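Local atomic coordinates of sugar fermentation stimulation protein homolog (Pyrococcus furiosus, PDB entry 4DA2), a protein that probably binds DNA, and joins an OB-fold domain to a nuclease-like PD-(D/E)xK domain that holds two calcium ions. Residues S115-Y119 with F129-K133; R169-I175 with G205-L211; G102-K107 with Y119-S124. The protein carries 1 engineered substitution. All coordinates share one frame; numbering follows the deposited sequence.

Interaction 1 (S115-Y119 with F129-K133); sequences SRLDY and FVETK. With CA (calcium ion), chain C; CA (calcium ion), chain D.
The carboxylates of Asp118 and Glu131 meet across this hairpin with their planes turned 42° from each other, and a shared calcium ion explains why two acidic groups lie so near: Asp118 OD2 and Glu131 OE2 each bind it at 2.4 Å, joined by Thr132 O. Thr132 tightens the hold on Asp118 OD2, donating to it from its N (2.7 Å) and from its OG1 (2.8 Å) on opposite faces of the carboxylate plane. The hydroxyl can do this because it sits between its own backbone N and carbonyl carbon (chi1 62°). Asp118 OD1 binds a second calcium ion at 2.3 Å, with a longer contact to the first, and the carboxylate bridges the two; Glu109 also binds the second. A bend at chi2 (60°) brings Glu131 OE1 back to Asp118 N, which donates to it at 2.8 Å nearly along the C-O axis, and Lys133 NZ makes a salt bridge with Glu131 OE2 from above that carboxylate plane. Away from the ions the contact turns apolar. Thr132 CG2 lies in plane at the edge of the Tyr119 ring, 3.9 Å from Tyr119 CE2, while Leu117 crosses Phe129 at about a right angle. Tyr119 and Val130 form an antiparallel hydrogen-bonded pair. Asp118, with Glu131-Thr132-Lys133 on the next strand, is consistent with the D…(D/E)xK part of the PD-(D/E)xK signature, the metal-binding core of this nuclease superfamily.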
loop_
_atom_site.group_PDB
_atom_site.type_symbol
_atom_site.label_atom_id
_atom_site.label_comp_id
_atom_site.label_asym_id
_atom_site.label_seq_id
_atom_site.Cartn_x
_atom_site.Cartn_y
_atom_site.Cartn_z
ATOM N N SER A 115 -13.994 7.796 11.249
ATOM C CA SER A 115 -12.649 7.696 10.730
ATOM C C SER A 115 -12.454 8.585 9.485
ATOM O O SER A 115 -13.224 9.517 9.243
ATOM C CB SER A 115 -12.364 6.210 10.420
ATOM O OG SER A 115 -10.989 5.979 10.217
ATOM N N ARG A 116 -11.411 8.295 8.709
ATOM C CA ARG A 116 -11.192 8.933 7.405
ATOM C C ARG A 116 -10.797 7.832 6.436
ATOM O O ARG A 116 -10.012 6.948 6.802
ATOM C CB ARG A 116 -10.033 9.946 7.460
ATOM C CG ARG A 116 -10.340 11.209 8.297
ATOM C CD ARG A 116 -9.180 12.161 8.329
ATOM N NE ARG A 116 -9.643 13.528 8.580
ATOM C CZ ARG A 116 -9.566 14.163 9.741
ATOM N NH1 ARG A 116 -9.039 13.573 10.808
ATOM N NH2 ARG A 116 -10.028 15.404 9.828
ATOM N N LEU A 117 -11.330 7.877 5.218
ATOM C CA LEU A 117 -10.892 6.935 4.178
ATOM C C LEU A 117 -10.016 7.677 3.178
ATOM O O LEU A 117 -10.081 8.900 3.083
ATOM C CB LEU A 117 -12.095 6.318 3.479
ATOM C CG LEU A 117 -13.012 5.462 4.351
ATOM C CD1 LEU A 117 -14.242 5.001 3.531
ATOM C CD2 LEU A 117 -12.250 4.273 4.935
ATOM N N ASP A 118 -9.210 6.939 2.411
ATOM C CA ASP A 118 -8.191 7.568 1.580
ATOM C C ASP A 118 -8.708 8.549 0.551
ATOM O O ASP A 118 -8.167 9.665 0.447
ATOM C CB ASP A 118 -7.343 6.522 0.859
ATOM C CG ASP A 118 -6.467 5.765 1.788
ATOM O OD1 ASP A 118 -6.096 6.298 2.863
ATOM O OD2 ASP A 118 -6.103 4.609 1.454
ATOM N N TYR A 119 -9.718 8.135 -0.224
ATOM C CA TYR A 119 -10.198 8.955 -1.365
ATOM C C TYR A 119 -11.700 9.011 -1.520
ATOM O O TYR A 119 -12.395 8.016 -1.313
ATOM C CB TYR A 119 -9.613 8.443 -2.700
ATOM C CG TYR A 119 -8.097 8.231 -2.698
ATOM C CD1 TYR A 119 -7.224 9.316 -2.745
ATOM C CD2 TYR A 119 -7.553 6.952 -2.667
ATOM C CE1 TYR A 119 -5.843 9.141 -2.737
ATOM C CE2 TYR A 119 -6.161 6.750 -2.668
ATOM C CZ TYR A 119 -5.312 7.849 -2.714
ATOM O OH TYR A 119 -3.940 7.675 -2.691
ATOM N N PHE A 129 -16.157 6.080 -2.564
ATOM C CA PHE A 129 -15.106 6.132 -1.541
ATOM C C PHE A 129 -14.151 4.964 -1.745
ATOM O O PHE A 129 -14.594 3.810 -1.886
ATOM C CB PHE A 129 -15.732 6.056 -0.149
ATOM C CG PHE A 129 -16.453 7.299 0.245
ATOM C CD1 PHE A 129 -15.744 8.393 0.758
ATOM C CD2 PHE A 129 -17.837 7.410 0.044
ATOM C CE1 PHE A 129 -16.429 9.583 1.134
ATOM C CE2 PHE A 129 -18.526 8.590 0.399
ATOM C CZ PHE A 129 -17.817 9.678 0.933
ATOM N N VAL A 130 -12.853 5.260 -1.775
ATOM C CA VAL A 130 -11.837 4.226 -1.990
ATOM C C VAL A 130 -10.777 4.269 -0.887
ATOM O O VAL A 130 -10.190 5.327 -0.634
ATOM C CB VAL A 130 -11.169 4.349 -3.397
ATOM C CG1 VAL A 130 -10.109 3.251 -3.572
ATOM C CG2 VAL A 130 -12.219 4.281 -4.490
ATOM N N GLU A 131 -10.581 3.127 -0.212
ATOM C CA GLU A 131 -9.519 2.964 0.772
ATOM C C GLU A 131 -8.454 2.049 0.171
ATOM O O GLU A 131 -8.791 0.995 -0.413
ATOM C CB GLU A 131 -10.081 2.375 2.086
ATOM C CG GLU A 131 -9.043 2.036 3.173
ATOM C CD GLU A 131 -8.244 3.261 3.623
ATOM O OE1 GLU A 131 -8.790 4.388 3.524
ATOM O OE2 GLU A 131 -7.058 3.096 4.036
ATOM N N THR A 132 -7.187 2.461 0.273
ATOM C CA THR A 132 -6.103 1.621 -0.234
ATOM C C THR A 132 -5.297 1.084 0.937
ATOM O O THR A 132 -5.078 1.806 1.930
ATOM C CB THR A 132 -5.211 2.344 -1.270
ATOM O OG1 THR A 132 -4.584 3.474 -0.647
ATOM C CG2 THR A 132 -6.049 2.829 -2.444
ATOM N N LYS A 133 -4.929 -0.194 0.881
ATOM C CA LYS A 133 -4.095 -0.792 1.952
ATOM C C LYS A 133 -2.822 -1.451 1.431
ATOM O O LYS A 133 -2.828 -2.030 0.361
ATOM C CB LYS A 133 -4.897 -1.831 2.733
ATOM C CG LYS A 133 -6.153 -1.247 3.391
ATOM C CD LYS A 133 -5.992 -1.137 4.869
ATOM C CE LYS A 133 -7.144 -0.387 5.521
ATOM N NZ LYS A 133 -6.649 0.983 5.864
HETATM CA CA CA C . -4.909 3.734 3.285
HETATM CA CA CA D . -5.716 7.268 4.915
HETATM O O HOH W 1 -7.878 6.147 5.437
HETATM O O HOH W 2 -4.379 2.208 5.083
HETATM O O HOH W 3 -4.564 5.196 5.417
HETATM O O HOH W 4 -3.218 4.945 1.966
HETATM O O HOH W 5 -5.977 7.381 7.495
HETATM O O HOH W 6 -3.758 7.827 4.647
#

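Interaction 2 (R169-I175 with G205-L211); sequences RAMIVFI and GVEIRAL
Arg169 crosses Glu207 obliquely at the start of this parallel strand pair; Arg169 NH1 and Glu207 OE2 make a long salt bridge of 3.9 Å, with the oxygen near the guanidinium plane. At Ala170 the backbone pairing begins: its O accepts from Glu207 N, while a water links its N to Gly205 O, where a Schellman motif ends helix 192-204. Met171 starts anti to the backbone N (chi1 -177°) and bends at chi3 (-83°), which lays CE over one face of the Arg209 guanidinium, 3.9 Å from Arg209 NE. That guanidinium is held by Glu207, whose OE1 takes a bond of 2.8 Å from Arg209 NH2, and by a salt bridge to Glu99. Ile172 points to the other side of the sheet, lying side by side with Ile208 (Ile172 CG2 to Ile208 CG1, 3.6 Å), and Leu160 of helix 151-165 packs on Ile172. Val173 returns to the Met171 side, where its CG1 rests 3.8 Å from Leu211 CD1 and helix 81-93 packs on both residues. The Phe174 ring receives Ile208 CG2 at its edge, 3.8 Å from Phe174 CE2, and Ile172 CG1 over one face, toward the rim; Phe184 stacks on it as well. Backbone groups of Ile172 and Phe174 bond to Glu207, Arg209 and Leu211. Ile175 finishes alongside Leu211, their CD1 atoms 3.9 Å apart. Arg169, Glu207 and Arg209 gather their charges over the first half of the pair, and the rest implies a join carried by regular backbone bonds and buried apolar packing.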
loop_
_atom_site.group_PDB
_atom_site.type_symbol
_atom_site.label_atom_id
_atom_site.label_comp_id
_atom_site.label_asym_id
_atom_site.label_seq_id
_atom_site.Cartn_x
_atom_site.Cartn_y
_atom_site.Cartn_z
ATOM N N ARG A 169 -21.353 3.807 -2.978
ATOM C CA ARG A 169 -20.288 3.050 -3.631
ATOM C C ARG A 169 -19.033 3.090 -2.757
ATOM O O ARG A 169 -18.550 4.173 -2.338
ATOM C CB ARG A 169 -20.007 3.609 -5.042
ATOM C CG ARG A 169 -21.210 3.509 -6.023
ATOM C CD ARG A 169 -21.317 2.099 -6.596
ATOM N NE ARG A 169 -20.042 1.696 -7.189
ATOM C CZ ARG A 169 -19.548 0.460 -7.178
ATOM N NH1 ARG A 169 -20.216 -0.539 -6.606
ATOM N NH2 ARG A 169 -18.377 0.225 -7.748
ATOM N N ALA A 170 -18.501 1.904 -2.488
ATOM C CA ALA A 170 -17.330 1.776 -1.654
ATOM C C ALA A 170 -16.395 0.710 -2.228
ATOM O O ALA A 170 -16.855 -0.316 -2.758
ATOM C CB ALA A 170 -17.734 1.422 -0.221
ATOM N N MET A 171 -15.091 0.961 -2.108
ATOM C CA MET A 171 -14.046 0.058 -2.636
ATOM C C MET A 171 -12.834 0.008 -1.720
ATOM O O MET A 171 -12.421 1.040 -1.159
ATOM C CB MET A 171 -13.583 0.510 -4.032
ATOM C CG MET A 171 -12.559 -0.416 -4.665
ATOM S SD MET A 171 -12.034 0.149 -6.303
ATOM C CE MET A 171 -13.393 -0.537 -7.236
ATOM N N ILE A 172 -12.295 -1.201 -1.529
ATOM C CA ILE A 172 -10.984 -1.366 -0.927
ATOM C C ILE A 172 -10.024 -1.939 -1.945
ATOM O O ILE A 172 -10.341 -2.884 -2.667
ATOM C CB ILE A 172 -11.000 -2.178 0.433
ATOM C CG1 ILE A 172 -9.627 -2.175 1.117
ATOM C CG2 ILE A 172 -11.505 -3.625 0.246
ATOM C CD1 ILE A 172 -9.699 -2.640 2.565
ATOM N N VAL A 173 -8.851 -1.326 -2.020
ATOM C CA VAL A 173 -7.830 -1.745 -2.975
ATOM C C VAL A 173 -6.579 -2.122 -2.219
ATOM O O VAL A 173 -5.976 -1.261 -1.547
ATOM C CB VAL A 173 -7.504 -0.632 -3.968
ATOM C CG1 VAL A 173 -6.410 -1.118 -4.960
ATOM C CG2 VAL A 173 -8.765 -0.163 -4.752
ATOM N N PHE A 174 -6.165 -3.383 -2.339
ATOM C CA PHE A 174 -4.910 -3.832 -1.744
ATOM C C PHE A 174 -3.757 -3.611 -2.729
ATOM O O PHE A 174 -3.804 -4.031 -3.884
ATOM C CB PHE A 174 -5.048 -5.310 -1.305
ATOM C CG PHE A 174 -6.074 -5.502 -0.242
ATOM C CD1 PHE A 174 -5.768 -5.195 1.082
ATOM C CD2 PHE A 174 -7.374 -5.912 -0.552
ATOM C CE1 PHE A 174 -6.718 -5.331 2.098
ATOM C CE2 PHE A 174 -8.332 -6.080 0.479
ATOM C CZ PHE A 174 -8.006 -5.764 1.791
ATOM N N ILE A 175 -2.730 -2.916 -2.262
ATOM C CA ILE A 175 -1.565 -2.637 -3.087
ATOM C C ILE A 175 -0.503 -3.699 -2.781
ATOM O O ILE A 175 0.224 -3.621 -1.764
ATOM C CB ILE A 175 -1.020 -1.198 -2.824
ATOM C CG1 ILE A 175 -2.153 -0.155 -2.976
ATOM C CG2 ILE A 175 0.129 -0.911 -3.771
ATOM C CD1 ILE A 175 -2.814 -0.101 -4.381
ATOM N N GLY A 205 -21.516 -5.441 -0.375
ATOM C CA GLY A 205 -21.407 -4.664 -1.612
ATOM C C GLY A 205 -20.127 -3.846 -1.734
ATOM O O GLY A 205 -19.975 -3.083 -2.700
ATOM N N VAL A 206 -19.215 -3.965 -0.761
ATOM C CA VAL A 206 -17.919 -3.260 -0.888
ATOM C C VAL A 206 -17.099 -3.964 -1.970
ATOM O O VAL A 206 -16.893 -5.185 -1.914
ATOM C CB VAL A 206 -17.091 -3.244 0.418
ATOM C CG1 VAL A 206 -15.719 -2.514 0.192
ATOM C CG2 VAL A 206 -17.887 -2.634 1.578
ATOM N N GLU A 207 -16.641 -3.200 -2.961
ATOM C CA GLU A 207 -15.835 -3.810 -4.042
ATOM C C GLU A 207 -14.413 -4.018 -3.531
ATOM O O GLU A 207 -13.841 -3.141 -2.848
ATOM C CB GLU A 207 -15.846 -2.941 -5.291
ATOM C CG GLU A 207 -17.262 -2.748 -5.862
ATOM C CD GLU A 207 -17.838 -3.994 -6.547
ATOM O OE1 GLU A 207 -17.067 -4.723 -7.199
ATOM O OE2 GLU A 207 -19.067 -4.242 -6.448
ATOM N N ILE A 208 -13.865 -5.197 -3.800
ATOM C CA ILE A 208 -12.489 -5.494 -3.365
ATOM C C ILE A 208 -11.581 -5.727 -4.594
ATOM O O ILE A 208 -11.903 -6.541 -5.460
ATOM C CB ILE A 208 -12.412 -6.705 -2.416
ATOM C CG1 ILE A 208 -13.211 -6.427 -1.125
ATOM C CG2 ILE A 208 -10.936 -7.048 -2.138
ATOM C CD1 ILE A 208 -13.323 -7.645 -0.190
ATOM N N ARG A 209 -10.459 -5.000 -4.660
ATOM C CA ARG A 209 -9.490 -5.171 -5.769
ATOM C C ARG A 209 -8.112 -5.332 -5.132
ATOM O O ARG A 209 -7.883 -4.918 -3.974
ATOM C CB ARG A 209 -9.451 -3.930 -6.681
ATOM C CG ARG A 209 -10.819 -3.504 -7.287
ATOM C CD ARG A 209 -11.378 -4.469 -8.337
ATOM N NE ARG A 209 -12.680 -3.980 -8.823
ATOM C CZ ARG A 209 -13.856 -4.428 -8.389
ATOM N NH1 ARG A 209 -13.911 -5.417 -7.501
ATOM N NH2 ARG A 209 -14.979 -3.912 -8.878
ATOM N N ALA A 210 -7.203 -5.922 -5.894
ATOM C CA ALA A 210 -5.798 -6.004 -5.503
ATOM C C ALA A 210 -4.912 -5.800 -6.736
ATOM O O ALA A 210 -5.172 -6.363 -7.788
ATOM C CB ALA A 210 -5.507 -7.347 -4.837
ATOM N N LEU A 211 -3.857 -5.012 -6.576
ATOM C CA LEU A 211 -2.977 -4.656 -7.679
ATOM C C LEU A 211 -1.550 -5.090 -7.422
ATOM O O LEU A 211 -1.077 -4.969 -6.303
ATOM C CB LEU A 211 -2.982 -3.147 -7.860
ATOM C CG LEU A 211 -4.344 -2.450 -7.935
ATOM C CD1 LEU A 211 -4.137 -0.930 -7.979
ATOM C CD2 LEU A 211 -5.118 -2.926 -9.169
HETATM O O HOH W 7 -19.831 -0.406 -3.363
#

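Interaction 3 (G102-K107 with Y119-S124); sequences GCRIIK and YLIECS. Engineered in segment 119-124: Ile121 (natural residue Leu).
Cys103 and Cys123 each place SG anti to the carbonyl carbon (chi1 -53° and -59°), and this matching turn brings the two sulfurs together in a disulfide, Cys103 SG to Cys123 SG 2.0 Å, with a chi3 of 109°. Beside it Cys103 CB packs 3.6 Å from CG2 of the engineered Ile121. Next on this face Ile105 forms a non-hydrogen-bonded pair with Ile121, its CG1 touching Ile121 CG1 at 3.7 Å, and its CD1 makes an off-centre CH-pi contact with Tyr119, 4.2 Å from Ile105 CD1 to the ring centroid. Replacing Ile105 by alanine removes CG1, CG2 and CD1, and would probably open a gap beside Ile121 and leave the Tyr119 ring without its CH-pi partner. Between Ile105 and Lys107 the antiparallel register slips by one residue in a classic beta bulge: Leu120 O accepts from both Ile106 N (3.0 Å, in the carbonyl plane) and Lys107 N (3.2 Å, tilted a little from it). Lys107 O accepts from Leu120 N. On the bulge, Ile106 reaches across with CD1 3.7 Å from Leu120 CD2 and CG2 3.5 Å from Glu122 OE1. The same Ile106 CG2 lies over the centre of the Arg104 guanidinium, and the aliphatic part of Lys107 runs side by side with Leu120.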
loop_
_atom_site.group_PDB
_atom_site.type_symbol
_atom_site.label_atom_id
_atom_site.label_comp_id
_atom_site.label_asym_id
_atom_site.label_seq_id
_atom_site.Cartn_x
_atom_site.Cartn_y
_atom_site.Cartn_z
ATOM N N GLY A 102 -12.853 7.848 -16.673
ATOM C CA GLY A 102 -13.614 9.082 -16.553
ATOM C C GLY A 102 -13.846 9.490 -15.104
ATOM O O GLY A 102 -14.651 10.378 -14.841
ATOM N N CYS A 103 -13.153 8.833 -14.171
ATOM C CA CYS A 103 -13.238 9.178 -12.747
ATOM C C CYS A 103 -11.944 9.818 -12.283
ATOM O O CYS A 103 -10.860 9.470 -12.768
ATOM C CB CYS A 103 -13.464 7.937 -11.887
ATOM S SG CYS A 103 -14.823 6.892 -12.341
ATOM N N ARG A 104 -12.049 10.724 -11.312
ATOM C CA ARG A 104 -10.872 11.375 -10.741
ATOM C C ARG A 104 -11.022 11.609 -9.237
ATOM O O ARG A 104 -12.146 11.668 -8.724
ATOM C CB ARG A 104 -10.630 12.713 -11.435
ATOM C CG ARG A 104 -11.793 13.690 -11.290
ATOM C CD ARG A 104 -11.572 14.984 -12.017
ATOM N NE ARG A 104 -12.624 15.925 -11.635
ATOM C CZ ARG A 104 -12.447 16.982 -10.850
ATOM N NH1 ARG A 104 -11.241 17.291 -10.372
ATOM N NH2 ARG A 104 -13.486 17.745 -10.555
ATOM N N ILE A 105 -9.892 11.760 -8.536
ATOM C CA ILE A 105 -9.936 12.055 -7.078
ATOM C C ILE A 105 -10.402 13.504 -6.898
ATOM O O ILE A 105 -9.892 14.413 -7.562
ATOM C CB ILE A 105 -8.550 11.798 -6.398
ATOM C CG1 ILE A 105 -8.196 10.303 -6.512
ATOM C CG2 ILE A 105 -8.558 12.249 -4.924
ATOM C CD1 ILE A 105 -6.684 9.980 -6.430
ATOM N N ILE A 106 -11.391 13.705 -6.030
ATOM C CA ILE A 106 -11.860 15.044 -5.683
ATOM C C ILE A 106 -11.585 15.396 -4.221
ATOM O O ILE A 106 -11.546 16.579 -3.859
ATOM C CB ILE A 106 -13.363 15.260 -6.037
ATOM C CG1 ILE A 106 -14.275 14.295 -5.254
ATOM C CG2 ILE A 106 -13.581 15.127 -7.541
ATOM C CD1 ILE A 106 -15.757 14.681 -5.254
ATOM N N LYS A 107 -11.391 14.382 -3.371
ATOM C CA LYS A 107 -11.042 14.633 -1.965
ATOM C C LYS A 107 -10.090 13.564 -1.494
ATOM O O LYS A 107 -10.278 12.390 -1.815
ATOM C CB LYS A 107 -12.258 14.583 -1.041
ATOM C CG LYS A 107 -13.186 15.787 -1.070
ATOM C CD LYS A 107 -14.366 15.590 -0.114
ATOM C CE LYS A 107 -15.293 16.804 -0.111
ATOM N NZ LYS A 107 -16.538 16.543 0.662
ATOM N N TYR A 119 -9.718 8.135 -0.224
ATOM C CA TYR A 119 -10.198 8.955 -1.365
ATOM C C TYR A 119 -11.700 9.011 -1.520
ATOM O O TYR A 119 -12.395 8.016 -1.313
ATOM C CB TYR A 119 -9.613 8.443 -2.700
ATOM C CG TYR A 119 -8.097 8.231 -2.698
ATOM C CD1 TYR A 119 -7.224 9.316 -2.745
ATOM C CD2 TYR A 119 -7.553 6.952 -2.667
ATOM C CE1 TYR A 119 -5.843 9.141 -2.737
ATOM C CE2 TYR A 119 -6.161 6.750 -2.668
ATOM C CZ TYR A 119 -5.312 7.849 -2.714
ATOM O OH TYR A 119 -3.940 7.675 -2.691
ATOM N N LEU A 120 -12.187 10.188 -1.921
ATOM C CA LEU A 120 -13.481 10.301 -2.565
ATOM C C LEU A 120 -13.169 10.580 -4.015
ATOM O O LEU A 120 -12.439 11.517 -4.337
ATOM C CB LEU A 120 -14.322 11.440 -1.987
ATOM C CG LEU A 120 -15.682 11.590 -2.670
ATOM C CD1 LEU A 120 -16.508 10.316 -2.511
ATOM C CD2 LEU A 120 -16.452 12.811 -2.126
ATOM N N ILE A 121 -13.720 9.721 -4.864
ATOM C CA ILE A 121 -13.503 9.760 -6.309
ATOM C C ILE A 121 -14.832 10.077 -6.993
ATOM O O ILE A 121 -15.880 9.552 -6.617
ATOM C CB ILE A 121 -12.886 8.436 -6.779
ATOM C CG1 ILE A 121 -11.421 8.413 -6.349
ATOM C CG2 ILE A 121 -12.966 8.252 -8.324
ATOM C CD1 ILE A 121 -10.750 7.062 -6.489
ATOM N N GLU A 122 -14.778 10.965 -7.976
ATOM C CA GLU A 122 -15.978 11.367 -8.699
ATOM C C GLU A 122 -15.968 10.805 -10.096
ATOM O O GLU A 122 -14.977 10.954 -10.833
ATOM C CB GLU A 122 -16.131 12.893 -8.713
ATOM C CG GLU A 122 -17.440 13.358 -9.390
ATOM C CD GLU A 122 -17.607 14.881 -9.413
ATOM O OE1 GLU A 122 -16.809 15.600 -8.778
ATOM O OE2 GLU A 122 -18.561 15.346 -10.059
ATOM N N CYS A 123 -17.066 10.140 -10.451
ATOM C CA CYS A 123 -17.242 9.555 -11.790
ATOM C C CYS A 123 -18.417 10.246 -12.512
ATOM O O CYS A 123 -19.078 11.129 -11.929
ATOM C CB CYS A 123 -17.529 8.064 -11.685
ATOM S SG CYS A 123 -16.213 7.134 -10.854
ATOM N N SER A 124 -18.677 9.833 -13.751
ATOM C CA SER A 124 -19.813 10.360 -14.512
ATOM C C SER A 124 -21.151 10.165 -13.814
ATOM O O SER A 124 -21.960 11.094 -13.753
ATOM C CB SER A 124 -19.882 9.729 -15.897
ATOM O OG SER A 124 -18.907 10.295 -16.742
#

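All three contacts belong to one mixed sheet of the PD-(D/E)xK domain, yet their chemistry differs with their place in it. Interactions 1 and 2 are buried and adjoin through strands 127-139 and 169-176, where Glu131 O lies 2.8 Å from Val173 N, so the metal-binding strand is flanked by a largely apolar parallel neighbour. Interaction 3, partly buried and farther from the chain's centre, shares Tyr119 and strand 115-122 with interaction 1 and extends the sheet outward, with exposed Arg104 and Lys107. Where interaction 1 is held by calcium and carboxylates, interaction 2 relies on aliphatic packing with a salt-bridge network at one end, and interaction 3 on a disulfide and antiparallel backbone bonds interrupted by a bulge.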